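Local coordinates for Lmo0488 protein (Listeria monocytogenes serovar 1/2a, PDB 5TED) that senses shikimate through its effector-binding domain and, as a LysR-type transcriptional regulator, activates the genes of protocatechuate biosynthesis, at residues A[41-46]-A[61-66]; A[45-50]-A[69-74]; A[79-84]-A[93-98]; A[87-92]-A[149-154]. One frame throughout, in Å; residues are numbered along the deposited sequence.

The four contacts form two clusters within the LysR effector-binding domain, whose fold is that of the periplasmic binding proteins. Interactions 1 and 2, their centres about 6 Å apart, share Ser45 and Ile46 of helix 43-51; Phe71 of interaction 2 packs against the loop 61-66. Only interaction 1 touches shikimate. In interaction 2, the side chain of Ile47 is about 8 Å from the bound shikimate. Interactions 3 and 4, also about 6 Å between centres, meet where strands 69-84 and 152-155 pair, as in Val82 N to Ser152 O at 2.8 Å. Strand 69-84, broken by a bulge or short loop, runs from one cluster to the other, with interactions 2 and 3 centred about 29 Å apart.

Interaction 1 (A[41-46]-A[61-66]); sequences GATKSI and SYVENE. With SKM ((3R,4S,5R)-3,4,5-trihydroxycyclohex-1-ene-1-carboxylic acid), chain D.
Thr43 and Ser61 form a polar, ligand-binding contact between the first turn of helix 43-51 and the loop that leaves strand 57-60, with Val63 adding an apolar patch beside it. One hydrogen bond joins the two segments directly: Ser61 N donates to Thr43 OG1 at 3.1 Å and 163°, so the threonine oxygen acts as an acceptor here. The same hydroxyl probably donates to shikimate O2, though the modelled separation is implausibly short and its value doubtful. Its placement follows from chi1 of -68°, which holds OG1 beside the backbone N, so that both groups face one carboxylate oxygen: Thr43 N donates to shikimate O2 at 2.8 Å. The other oxygen goes to the loop, where Ser61 OG donates to shikimate O3 at 2.5 Å and is itself bonded to Arg177. Away from the ligand, the side chain of Thr43 runs alongside Val63 in the opposite sense, with Thr43 CG2 3.5 Å from Val63 CG2, a snug methyl-methyl contact. Lys44 curls its chain back so that NZ lies 3.9 Å from Val63 CG2.

Ala42 is the N-cap of the helix, and Ile46 N bonds to Ala42 O at 3.0 Å. The carboxylate therefore sits at a helix N-terminus, where the helix dipole would probably favour a negative charge. Together with Arg177, which also bonds to shikimate, this chemistry is consistent with a site suited to the carboxylate form of shikimate, with the helix and the loop each gripping one carboxylate oxygen.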
loop_
_atom_site.group_PDB
_atom_site.type_symbol
_atom_site.label_atom_id
_atom_site.label_comp_id
_atom_site.label_asym_id
_atom_site.label_seq_id
_atom_site.Cartn_x
_atom_site.Cartn_y
_atom_site.Cartn_z
ATOM N N GLY A 41 -0.680 -0.096 -7.712
ATOM C CA GLY A 41 -0.798 1.342 -7.904
ATOM C C GLY A 41 -2.245 1.779 -8.049
ATOM O O GLY A 41 -3.178 0.985 -7.872
ATOM N N ALA A 42 -2.420 3.068 -8.351
ATOM C CA ALA A 42 -3.736 3.649 -8.615
ATOM C C ALA A 42 -4.067 3.558 -10.110
ATOM O O ALA A 42 -3.178 3.467 -10.963
ATOM C CB ALA A 42 -3.805 5.110 -8.139
ATOM N N THR A 43 -5.372 3.587 -10.414
ATOM C CA THR A 43 -5.851 3.380 -11.781
ATOM C C THR A 43 -5.204 4.339 -12.774
ATOM O O THR A 43 -4.867 3.953 -13.902
ATOM C CB THR A 43 -7.376 3.522 -11.839
ATOM O OG1 THR A 43 -8.004 2.452 -11.131
ATOM C CG2 THR A 43 -7.877 3.492 -13.286
ATOM N N LYS A 44 -5.056 5.606 -12.399
ATOM C CA LYS A 44 -4.580 6.573 -13.381
ATOM C C LYS A 44 -3.118 6.318 -13.763
ATOM O O LYS A 44 -2.737 6.541 -14.916
ATOM C CB LYS A 44 -4.805 7.988 -12.849
ATOM C CG LYS A 44 -6.306 8.375 -12.792
ATOM C CD LYS A 44 -6.989 8.249 -14.170
ATOM C CE LYS A 44 -8.450 8.734 -14.174
ATOM N NZ LYS A 44 -9.460 7.759 -13.628
ATOM N N SER A 45 -2.305 5.779 -12.849
ATOM C CA SER A 45 -0.958 5.359 -13.232
ATOM C C SER A 45 -0.967 4.036 -14.001
ATOM O O SER A 45 -0.164 3.852 -14.922
ATOM C CB SER A 45 -0.071 5.263 -11.989
ATOM O OG SER A 45 0.072 3.929 -11.546
ATOM N N ILE A 46 -1.886 3.126 -13.661
ATOM C CA ILE A 46 -1.910 1.788 -14.253
ATOM C C ILE A 46 -2.200 1.851 -15.748
ATOM O O ILE A 46 -1.646 1.072 -16.536
ATOM C CB ILE A 46 -2.934 0.907 -13.508
ATOM C CG1 ILE A 46 -2.342 0.452 -12.163
ATOM C CG2 ILE A 46 -3.406 -0.266 -14.385
ATOM C CD1 ILE A 46 -3.362 -0.185 -11.211
ATOM N N SER A 61 -10.010 0.218 -12.034
ATOM C CA SER A 61 -11.299 0.863 -12.247
ATOM C C SER A 61 -11.516 1.134 -13.730
ATOM O O SER A 61 -10.567 1.309 -14.503
ATOM C CB SER A 61 -11.389 2.195 -11.486
ATOM O OG SER A 61 -11.295 1.999 -10.076
ATOM N N TYR A 62 -12.781 1.175 -14.123
ATOM C CA TYR A 62 -13.124 1.621 -15.466
ATOM C C TYR A 62 -12.744 3.087 -15.645
ATOM O O TYR A 62 -12.882 3.896 -14.723
ATOM C CB TYR A 62 -14.619 1.428 -15.710
ATOM C CG TYR A 62 -15.087 1.878 -17.079
ATOM C CD1 TYR A 62 -14.811 1.122 -18.211
ATOM C CD2 TYR A 62 -15.816 3.050 -17.239
ATOM C CE1 TYR A 62 -15.237 1.522 -19.470
ATOM C CE2 TYR A 62 -16.254 3.456 -18.501
ATOM C CZ TYR A 62 -15.957 2.687 -19.606
ATOM O OH TYR A 62 -16.371 3.077 -20.855
ATOM N N VAL A 63 -12.281 3.439 -16.844
ATOM C CA VAL A 63 -11.925 4.814 -17.172
ATOM C C VAL A 63 -12.609 5.173 -18.479
ATOM O O VAL A 63 -12.441 4.478 -19.483
ATOM C CB VAL A 63 -10.398 5.014 -17.284
ATOM C CG1 VAL A 63 -10.079 6.465 -17.671
ATOM C CG2 VAL A 63 -9.724 4.671 -15.986
ATOM N N GLU A 64 -13.379 6.258 -18.470
ATOM C CA GLU A 64 -14.075 6.670 -19.674
ATOM C C GLU A 64 -13.099 7.217 -20.708
ATOM O O GLU A 64 -12.023 7.726 -20.373
ATOM C CB GLU A 64 -15.144 7.708 -19.335
ATOM C CG GLU A 64 -16.505 7.084 -19.153
ATOM C CD GLU A 64 -17.573 8.102 -18.840
ATOM O OE1 GLU A 64 -17.512 9.224 -19.390
ATOM O OE2 GLU A 64 -18.474 7.777 -18.041
ATOM N N ASN A 65 -13.485 7.088 -21.980
ATOM C CA ASN A 65 -12.731 7.635 -23.108
ATOM C C ASN A 65 -11.341 7.020 -23.211
ATOM O O ASN A 65 -10.350 7.711 -23.445
ATOM C CB ASN A 65 -12.646 9.156 -23.024
ATOM C CG ASN A 65 -13.860 9.818 -23.605
ATOM O OD1 ASN A 65 -14.832 10.084 -22.900
ATOM N ND2 ASN A 65 -13.825 10.077 -24.906
ATOM N N GLU A 66 -11.276 5.701 -23.065
ATOM C CA GLU A 66 -10.055 4.932 -23.279
ATOM C C GLU A 66 -10.361 3.847 -24.297
ATOM O O GLU A 66 -10.372 2.654 -23.976
ATOM C CB GLU A 66 -9.539 4.339 -21.969
ATOM C CG GLU A 66 -9.100 5.375 -20.962
ATOM C CD GLU A 66 -7.866 6.102 -21.432
ATOM O OE1 GLU A 66 -7.315 5.679 -22.468
ATOM O OE2 GLU A 66 -7.448 7.078 -20.775
HETATM O O12 SKM D . -6.687 1.560 -3.603
HETATM C C8 SKM D . -7.205 2.886 -3.626
HETATM C C6 SKM D . -6.535 3.675 -4.528
HETATM O O7 SKM D . -7.064 5.001 -4.554
HETATM C C5 SKM D . -6.630 3.129 -6.084
HETATM C C4 SKM D . -8.007 2.846 -6.505
HETATM C C1 SKM D . -8.388 2.737 -7.990
HETATM O O2 SKM D . -7.623 3.251 -8.855
HETATM O O3 SKM D . -9.465 2.158 -8.331
HETATM C C10 SKM D . -9.120 2.575 -5.384
HETATM C C9 SKM D . -8.849 2.827 -4.002
HETATM O O11 SKM D . -9.425 1.828 -3.260
#

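Interaction 2 (A[45-50]-A[69-74]); sequences SIIPDL and IEFLPL
Ile47 is the first residue of helix segment 45-50 to meet strand segment 69-74, and both its branches take part. Its CG2 comes to 3.4 Å from Ile69 CD1, closer than carbon atoms usually pack, and its CD1 lies 3.6 Å from the same methyl, so the end of Ile69 is held in the fork of Ile47. A bend at chi2 (-65°) turns Ile47 CD1 onward to the rim of Phe71, where it stands 4.0 Å from CZ, near the ring plane, the two side chains crossing at about a right angle. One face of that ring is occupied by Ile69 CG2, 3.5 Å above the plane and displaced toward the rim, which ties the two strand residues together. Pro48, lacking an N-H, interrupts the helical bonding and the helix kinks there. One turn beyond Ile46, regular bonding is seen again as Leu50 N donates to Ile46 O at 3.0 Å. Leu50 then points at the strand and sets CD1 4.1 Å from Ile69 CG2. The short axes stay 10.9 Å apart, at 123° between their directions, with the two segments meeting through side chains and no hydrogen bond between them. Around this seam, Leu50 and Ile69 both rest on Ala182 of strand 177-184, Leu50 also reaches Ala58 of strand 57-60, and Phe71 meets Tyr62 edge-to-face.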
loop_
_atom_site.group_PDB
_atom_site.type_symbol
_atom_site.label_atom_id
_atom_site.label_comp_id
_atom_site.label_asym_id
_atom_site.label_seq_id
_atom_site.Cartn_x
_atom_site.Cartn_y
_atom_site.Cartn_z
ATOM N N SER A 45 -2.305 5.779 -12.849
ATOM C CA SER A 45 -0.958 5.359 -13.232
ATOM C C SER A 45 -0.967 4.036 -14.001
ATOM O O SER A 45 -0.164 3.852 -14.922
ATOM C CB SER A 45 -0.071 5.263 -11.989
ATOM O OG SER A 45 0.072 3.929 -11.546
ATOM N N ILE A 46 -1.886 3.126 -13.661
ATOM C CA ILE A 46 -1.910 1.788 -14.253
ATOM C C ILE A 46 -2.200 1.851 -15.748
ATOM O O ILE A 46 -1.646 1.072 -16.536
ATOM C CB ILE A 46 -2.934 0.907 -13.508
ATOM C CG1 ILE A 46 -2.342 0.452 -12.163
ATOM C CG2 ILE A 46 -3.406 -0.266 -14.385
ATOM C CD1 ILE A 46 -3.362 -0.185 -11.211
ATOM N N ILE A 47 -3.088 2.755 -16.163
ATOM C CA ILE A 47 -3.480 2.814 -17.574
ATOM C C ILE A 47 -2.287 3.054 -18.494
ATOM O O ILE A 47 -2.137 2.312 -19.481
ATOM C CB ILE A 47 -4.579 3.870 -17.773
ATOM C CG1 ILE A 47 -5.862 3.480 -17.039
ATOM C CG2 ILE A 47 -4.814 4.110 -19.259
ATOM C CD1 ILE A 47 -6.530 2.225 -17.565
ATOM N N PRO A 48 -1.438 4.069 -18.268
ATOM C CA PRO A 48 -0.261 4.236 -19.140
ATOM C C PRO A 48 0.640 3.014 -19.173
ATOM O O PRO A 48 1.252 2.737 -20.213
ATOM C CB PRO A 48 0.462 5.448 -18.529
ATOM C CG PRO A 48 -0.569 6.173 -17.744
ATOM C CD PRO A 48 -1.553 5.147 -17.268
ATOM N N ASP A 49 0.775 2.295 -18.051
ATOM C CA ASP A 49 1.651 1.126 -18.034
ATOM C C ASP A 49 1.047 -0.060 -18.765
ATOM O O ASP A 49 1.781 -0.988 -19.136
ATOM C CB ASP A 49 2.010 0.737 -16.603
ATOM C CG ASP A 49 3.046 1.661 -16.000
ATOM O OD1 ASP A 49 3.697 2.377 -16.778
ATOM O OD2 ASP A 49 3.249 1.642 -14.769
ATOM N N LEU A 50 -0.267 -0.054 -18.993
ATOM C CA LEU A 50 -0.845 -1.001 -19.937
ATOM C C LEU A 50 -0.507 -0.595 -21.361
ATOM O O LEU A 50 -0.106 -1.434 -22.178
ATOM C CB LEU A 50 -2.361 -1.080 -19.769
ATOM C CG LEU A 50 -3.094 -2.265 -19.164
ATOM C CD1 LEU A 50 -4.560 -2.106 -19.546
ATOM C CD2 LEU A 50 -2.558 -3.606 -19.643
ATOM N N ILE A 69 -8.392 0.504 -24.630
ATOM C CA ILE A 69 -8.349 -0.442 -23.522
ATOM C C ILE A 69 -9.680 -1.167 -23.451
ATOM O O ILE A 69 -10.742 -0.537 -23.513
ATOM C CB ILE A 69 -8.026 0.259 -22.195
ATOM C CG1 ILE A 69 -6.628 0.877 -22.272
ATOM C CG2 ILE A 69 -8.068 -0.737 -21.057
ATOM C CD1 ILE A 69 -6.246 1.650 -21.076
ATOM N N GLU A 70 -9.621 -2.487 -23.340
ATOM C CA GLU A 70 -10.805 -3.302 -23.126
ATOM C C GLU A 70 -10.975 -3.537 -21.633
ATOM O O GLU A 70 -10.070 -4.064 -20.986
ATOM C CB GLU A 70 -10.671 -4.634 -23.851
ATOM C CG GLU A 70 -11.766 -5.601 -23.504
ATOM C CD GLU A 70 -11.480 -6.984 -23.995
ATOM O OE1 GLU A 70 -10.622 -7.673 -23.410
ATOM O OE2 GLU A 70 -12.115 -7.382 -24.980
ATOM N N PHE A 71 -12.131 -3.162 -21.090
ATOM C CA PHE A 71 -12.459 -3.393 -19.688
ATOM C C PHE A 71 -13.548 -4.460 -19.617
ATOM O O PHE A 71 -14.594 -4.310 -20.254
ATOM C CB PHE A 71 -12.955 -2.113 -19.012
ATOM C CG PHE A 71 -11.942 -0.991 -18.966
ATOM C CD1 PHE A 71 -11.872 -0.060 -19.999
ATOM C CD2 PHE A 71 -11.087 -0.847 -17.883
ATOM C CE1 PHE A 71 -10.957 0.998 -19.962
ATOM C CE2 PHE A 71 -10.171 0.217 -17.828
ATOM C CZ PHE A 71 -10.108 1.135 -18.879
ATOM N N LEU A 72 -13.289 -5.547 -18.890
ATOM C CA LEU A 72 -14.283 -6.596 -18.679
ATOM C C LEU A 72 -14.506 -6.796 -17.186
ATOM O O LEU A 72 -13.531 -6.882 -16.420
ATOM C CB LEU A 72 -13.866 -7.933 -19.337
ATOM C CG LEU A 72 -13.803 -7.888 -20.875
ATOM C CD1 LEU A 72 -13.249 -9.158 -21.421
ATOM C CD2 LEU A 72 -15.181 -7.664 -21.446
ATOM N N PRO A 73 -15.756 -6.908 -16.737
ATOM C CA PRO A 73 -16.022 -6.953 -15.294
ATOM C C PRO A 73 -15.343 -8.155 -14.649
ATOM O O PRO A 73 -15.372 -9.264 -15.181
ATOM C CB PRO A 73 -17.555 -7.048 -15.220
ATOM C CG PRO A 73 -17.973 -7.595 -16.544
ATOM C CD PRO A 73 -16.977 -7.079 -17.542
ATOM N N LEU A 74 -14.689 -7.921 -13.509
ATOM C CA LEU A 74 -13.985 -8.985 -12.796
ATOM C C LEU A 74 -14.507 -9.188 -11.384
ATOM O O LEU A 74 -14.818 -10.324 -11.012
ATOM C CB LEU A 74 -12.472 -8.707 -12.750
ATOM C CG LEU A 74 -11.649 -9.738 -11.957
ATOM C CD1 LEU A 74 -11.651 -11.107 -12.625
ATOM C CD2 LEU A 74 -10.211 -9.229 -11.770
#

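Interaction 3 (A[79-84]-A[93-98]); sequences LVVVVA and DSIDLQ
Ile95, the first residue of segment 93-98 to meet segment 79-84, does so with the end of its side chain, where CD1 lies against the branched head of Val81. Ile95 CD1 is 4.0 Å from Val81 CG1 and about as near to Val81 CB and CG2. One methyl thus faces the whole isopropyl group, with the two side chains crossing at about a right angle. The approach relies on chi1 of 63°, which places Ile95 CG1 between the backbone N and the carbonyl carbon, after which chi2 (169°) extends CD1 straight on toward the valine.

No hydrogen bond joins the two segments, and the topology explains why. Strand 165-170 runs between them in the sheet, antiparallel to strand 69-84 and parallel to strand 94-95: Val81 bonds through its backbone to Leu168, Ile95 to Ser169. The side chains meet over that intervening strand, whose Ile170 also touches Val81, in the mixed sheet of this alpha/beta domain of the periplasmic-binding-protein type.

Past Asp96, whose side chain starts out away from the other segment, the chain enters a 3-10 turn. There Leu97 sends CG anti to its N (chi1 -164°) and brings CD1 back to 4.0 Å from Val81 CG2. The closest pair of CA atoms across the segments is here too, Val81 CA and Leu97 CA 8.0 Å apart. Leu97 also packs on Leu121 and Phe122 of helix 115-124, and its carbonyl oxygen accepts a bond from Thr100 OG1.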
loop_
_atom_site.group_PDB
_atom_site.type_symbol
_atom_site.label_atom_id
_atom_site.label_comp_id
_atom_site.label_asym_id
_atom_site.label_seq_id
_atom_site.Cartn_x
_atom_site.Cartn_y
_atom_site.Cartn_z
ATOM N N LEU A 79 -18.904 0.244 -1.123
ATOM C CA LEU A 79 -18.449 1.476 -0.495
ATOM C C LEU A 79 -19.110 1.652 0.870
ATOM O O LEU A 79 -20.312 1.428 1.022
ATOM C CB LEU A 79 -18.759 2.670 -1.390
ATOM C CG LEU A 79 -17.884 2.759 -2.636
ATOM C CD1 LEU A 79 -18.151 4.089 -3.353
ATOM C CD2 LEU A 79 -16.414 2.581 -2.249
ATOM N N VAL A 80 -18.304 2.033 1.871
ATOM C CA VAL A 80 -18.772 2.272 3.228
ATOM C C VAL A 80 -18.217 3.608 3.701
ATOM O O VAL A 80 -17.273 4.149 3.129
ATOM C CB VAL A 80 -18.344 1.156 4.209
ATOM C CG1 VAL A 80 -19.099 -0.117 3.940
ATOM C CG2 VAL A 80 -16.812 0.918 4.135
ATOM N N VAL A 81 -18.796 4.124 4.781
ATOM C CA VAL A 81 -18.242 5.281 5.474
ATOM C C VAL A 81 -17.555 4.787 6.742
ATOM O O VAL A 81 -18.118 3.965 7.484
ATOM C CB VAL A 81 -19.330 6.330 5.775
ATOM C CG1 VAL A 81 -18.798 7.386 6.731
ATOM C CG2 VAL A 81 -19.798 7.001 4.477
ATOM N N VAL A 82 -16.323 5.262 6.973
ATOM C CA VAL A 82 -15.483 4.823 8.080
ATOM C C VAL A 82 -15.180 6.031 8.964
ATOM O O VAL A 82 -14.774 7.087 8.470
ATOM C CB VAL A 82 -14.185 4.159 7.578
ATOM C CG1 VAL A 82 -13.436 3.536 8.722
ATOM C CG2 VAL A 82 -14.509 3.121 6.504
ATOM N N VAL A 83 -15.381 5.872 10.269
ATOM C CA VAL A 83 -15.243 6.964 11.217
ATOM C C VAL A 83 -14.507 6.436 12.430
ATOM O O VAL A 83 -14.514 5.230 12.695
ATOM C CB VAL A 83 -16.623 7.561 11.616
ATOM C CG1 VAL A 83 -17.403 7.978 10.372
ATOM C CG2 VAL A 83 -17.438 6.563 12.435
ATOM N N ALA A 84 -13.846 7.337 13.157
ATOM C CA ALA A 84 -13.189 6.908 14.382
ATOM C C ALA A 84 -14.226 6.311 15.329
ATOM O O ALA A 84 -15.412 6.642 15.280
ATOM C CB ALA A 84 -12.454 8.074 15.048
ATOM N N ASP A 93 -25.409 2.396 12.818
ATOM C CA ASP A 93 -24.887 1.254 12.086
ATOM C C ASP A 93 -24.960 1.464 10.588
ATOM O O ASP A 93 -24.192 0.839 9.856
ATOM C CB ASP A 93 -25.649 -0.031 12.443
ATOM C CG ASP A 93 -25.484 -0.436 13.899
ATOM O OD1 ASP A 93 -24.373 -0.306 14.456
ATOM O OD2 ASP A 93 -26.485 -0.893 14.496
ATOM N N SER A 94 -25.849 2.337 10.123
ATOM C CA SER A 94 -25.961 2.695 8.718
ATOM C C SER A 94 -26.390 4.150 8.634
ATOM O O SER A 94 -27.080 4.654 9.524
ATOM C CB SER A 94 -26.980 1.801 7.996
ATOM O OG SER A 94 -28.298 2.131 8.412
ATOM N N ILE A 95 -26.022 4.812 7.539
ATOM C CA ILE A 95 -26.277 6.238 7.356
ATOM C C ILE A 95 -26.533 6.494 5.880
ATOM O O ILE A 95 -26.260 5.655 5.028
ATOM C CB ILE A 95 -25.103 7.124 7.842
ATOM C CG1 ILE A 95 -23.830 6.845 7.024
ATOM C CG2 ILE A 95 -24.840 6.918 9.328
ATOM C CD1 ILE A 95 -22.702 7.878 7.271
ATOM N N ASP A 96 -27.086 7.661 5.592
ATOM C CA ASP A 96 -27.133 8.226 4.255
ATOM C C ASP A 96 -25.874 9.048 4.057
ATOM O O ASP A 96 -25.314 9.578 5.021
ATOM C CB ASP A 96 -28.363 9.114 4.082
ATOM C CG ASP A 96 -29.667 8.337 4.195
ATOM O OD1 ASP A 96 -29.657 7.103 3.981
ATOM O OD2 ASP A 96 -30.697 8.965 4.526
ATOM N N LEU A 97 -25.395 9.116 2.812
ATOM C CA LEU A 97 -24.161 9.866 2.586
ATOM C C LEU A 97 -24.311 11.311 3.046
ATOM O O LEU A 97 -23.367 11.900 3.591
ATOM C CB LEU A 97 -23.742 9.800 1.115
ATOM C CG LEU A 97 -22.307 10.197 0.760
ATOM C CD1 LEU A 97 -21.316 9.418 1.614
ATOM C CD2 LEU A 97 -22.048 9.931 -0.725
ATOM N N GLN A 98 -25.507 11.888 2.883
ATOM C CA GLN A 98 -25.693 13.267 3.311
ATOM C C GLN A 98 -25.571 13.423 4.824
ATOM O O GLN A 98 -25.421 14.551 5.303
ATOM C CB GLN A 98 -27.050 13.827 2.857
ATOM C CG GLN A 98 -28.259 13.107 3.420
ATOM C CD GLN A 98 -29.576 13.712 2.956
ATOM O OE1 GLN A 98 -29.615 14.535 2.032
ATOM N NE2 GLN A 98 -30.662 13.329 3.620
#

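Interaction 4 (A[87-92]-A[149-154]); sequences HPLAKY and YGISIM
His87 ND1 receives the backbone N-H of Leu89 at 2.9 Å and 173°, an almost straight bond whose donor lies close to the ring plane. It bridges the two residues of segment 87-92 that meet Ile151 of segment 149-154, and it fixes how the imidazole is turned. A chi1 of -168° swings the imidazole away from the backbone N and out to Ile151, whose CG2 stands over one face. That methyl is 3.7 Å from the ring centroid, with the approach 29° off the normal, a CH-pi contact shifted toward the far nitrogen: Ile151 CG2 to His87 NE2 measures 3.3 Å. Pro88 CD occupies the opposite face, 3.2 Å above the plane, so the ring is sandwiched between proline and isoleucine. Leu89 adds a looser touch, its CD1 4.4 Å from Ile151 CD1.

The loop is closed on itself as a 3-10 turn, Ala90 N bonding to His87 O at 2.9 Å, while Lys91 NZ donates to Pro88 O at 2.9 Å. Across the contact, Ile151, beside strand 152-155, is backbone-bonded to Ser104 and Ile106; its side chain also packs on Val83. Tyr103 meets the His87 ring edge-to-face. Within the effector-binding domain, the loop after strand 69-84 is thus pinned at Ile151 to the region of strand 152-155, that strand's sheet neighbour. Because ND1 accepts a backbone N-H, it should carry no proton, which is consistent with a neutral imidazole carrying its proton on NE2.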
loop_
_atom_site.group_PDB
_atom_site.type_symbol
_atom_site.label_atom_id
_atom_site.label_comp_id
_atom_site.label_asym_id
_atom_site.label_seq_id
_atom_site.Cartn_x
_atom_site.Cartn_y
_atom_site.Cartn_z
ATOM N N HIS A 87 -16.417 8.749 17.087
ATOM C CA HIS A 87 -16.976 9.812 16.276
ATOM C C HIS A 87 -18.487 9.906 16.500
ATOM O O HIS A 87 -19.147 8.901 16.790
ATOM C CB HIS A 87 -16.670 9.546 14.798
ATOM C CG HIS A 87 -16.955 10.704 13.893
ATOM N ND1 HIS A 87 -18.210 10.959 13.381
ATOM C CD2 HIS A 87 -16.138 11.654 13.377
ATOM C CE1 HIS A 87 -18.160 12.031 12.610
ATOM N NE2 HIS A 87 -16.912 12.469 12.585
ATOM N N PRO A 88 -19.061 11.105 16.394
ATOM C CA PRO A 88 -20.522 11.214 16.536
ATOM C C PRO A 88 -21.290 10.283 15.617
ATOM O O PRO A 88 -22.364 9.817 15.998
ATOM C CB PRO A 88 -20.797 12.683 16.203
ATOM C CG PRO A 88 -19.536 13.387 16.597
ATOM C CD PRO A 88 -18.415 12.419 16.259
ATOM N N LEU A 89 -20.780 9.981 14.421
ATOM C CA LEU A 89 -21.532 9.100 13.538
ATOM C C LEU A 89 -21.437 7.639 13.955
ATOM O O LEU A 89 -22.227 6.815 13.474
ATOM C CB LEU A 89 -21.052 9.264 12.104
ATOM C CG LEU A 89 -21.352 10.587 11.419
ATOM C CD1 LEU A 89 -20.678 10.609 10.076
ATOM C CD2 LEU A 89 -22.844 10.774 11.239
ATOM N N ALA A 90 -20.504 7.302 14.846
ATOM C CA ALA A 90 -20.344 5.919 15.281
ATOM C C ALA A 90 -21.566 5.406 16.043
ATOM O O ALA A 90 -21.687 4.192 16.254
ATOM C CB ALA A 90 -19.086 5.786 16.141
ATOM N N LYS A 91 -22.464 6.297 16.486
ATOM C CA LYS A 91 -23.667 5.836 17.171
ATOM C C LYS A 91 -24.565 5.027 16.253
ATOM O O LYS A 91 -25.430 4.297 16.741
ATOM C CB LYS A 91 -24.487 7.007 17.723
ATOM C CG LYS A 91 -23.693 8.143 18.327
ATOM C CD LYS A 91 -24.630 9.208 18.911
ATOM C CE LYS A 91 -23.938 10.568 19.055
ATOM N NZ LYS A 91 -23.991 11.372 17.795
ATOM N N TYR A 92 -24.412 5.176 14.944
ATOM C CA TYR A 92 -25.258 4.514 13.966
ATOM C C TYR A 92 -24.597 3.240 13.456
ATOM O O TYR A 92 -23.394 3.023 13.624
ATOM C CB TYR A 92 -25.547 5.452 12.787
ATOM C CG TYR A 92 -26.043 6.820 13.212
ATOM C CD1 TYR A 92 -27.267 6.965 13.858
ATOM C CD2 TYR A 92 -25.282 7.962 12.983
ATOM C CE1 TYR A 92 -27.727 8.216 14.262
ATOM C CE2 TYR A 92 -25.734 9.218 13.383
ATOM C CZ TYR A 92 -26.960 9.336 14.021
ATOM O OH TYR A 92 -27.414 10.576 14.421
ATOM N N TYR A 149 -8.485 11.813 12.585
ATOM C CA TYR A 149 -8.059 12.943 11.776
ATOM C C TYR A 149 -9.125 13.330 10.754
ATOM O O TYR A 149 -9.098 14.449 10.233
ATOM C CB TYR A 149 -6.718 12.633 11.091
ATOM C CG TYR A 149 -6.092 13.875 10.484
ATOM C CD1 TYR A 149 -5.663 14.932 11.286
ATOM C CD2 TYR A 149 -5.957 13.999 9.116
ATOM C CE1 TYR A 149 -5.107 16.088 10.724
ATOM C CE2 TYR A 149 -5.400 15.141 8.540
ATOM C CZ TYR A 149 -4.976 16.178 9.345
ATOM O OH TYR A 149 -4.435 17.301 8.757
ATOM N N GLY A 150 -10.074 12.441 10.485
ATOM C CA GLY A 150 -11.170 12.727 9.581
ATOM C C GLY A 150 -12.038 11.493 9.471
ATOM O O GLY A 150 -11.814 10.488 10.154
ATOM N N ILE A 151 -13.041 11.573 8.600
ATOM C CA ILE A 151 -13.835 10.409 8.225
ATOM C C ILE A 151 -13.495 10.058 6.781
ATOM O O ILE A 151 -12.825 10.812 6.079
ATOM C CB ILE A 151 -15.351 10.641 8.392
ATOM C CG1 ILE A 151 -15.863 11.690 7.395
ATOM C CG2 ILE A 151 -15.701 10.992 9.850
ATOM C CD1 ILE A 151 -17.406 11.790 7.388
ATOM N N SER A 152 -14.003 8.918 6.313
ATOM C CA SER A 152 -13.736 8.582 4.920
ATOM C C SER A 152 -14.877 7.756 4.333
ATOM O O SER A 152 -15.659 7.139 5.056
ATOM C CB SER A 152 -12.406 7.826 4.781
ATOM O OG SER A 152 -12.553 6.474 5.184
ATOM N N ILE A 153 -14.961 7.772 3.000
ATOM C CA ILE A 153 -15.720 6.793 2.226
ATOM C C ILE A 153 -14.711 5.965 1.442
ATOM O O ILE A 153 -13.841 6.523 0.768
ATOM C CB ILE A 153 -16.728 7.474 1.286
ATOM C CG1 ILE A 153 -17.453 6.443 0.418
ATOM C CG2 ILE A 153 -16.019 8.477 0.388
ATOM C CD1 ILE A 153 -18.569 7.049 -0.436
ATOM N N MET A 154 -14.808 4.643 1.534
ATOM C CA MET A 154 -13.780 3.780 0.959
ATOM C C MET A 154 -14.365 2.387 0.780
ATOM O O MET A 154 -15.443 2.091 1.298
ATOM C CB MET A 154 -12.523 3.737 1.843
ATOM C CG MET A 154 -12.745 3.152 3.217
ATOM S SD MET A 154 -11.359 3.404 4.369
ATOM C CE MET A 154 -10.018 2.614 3.471
#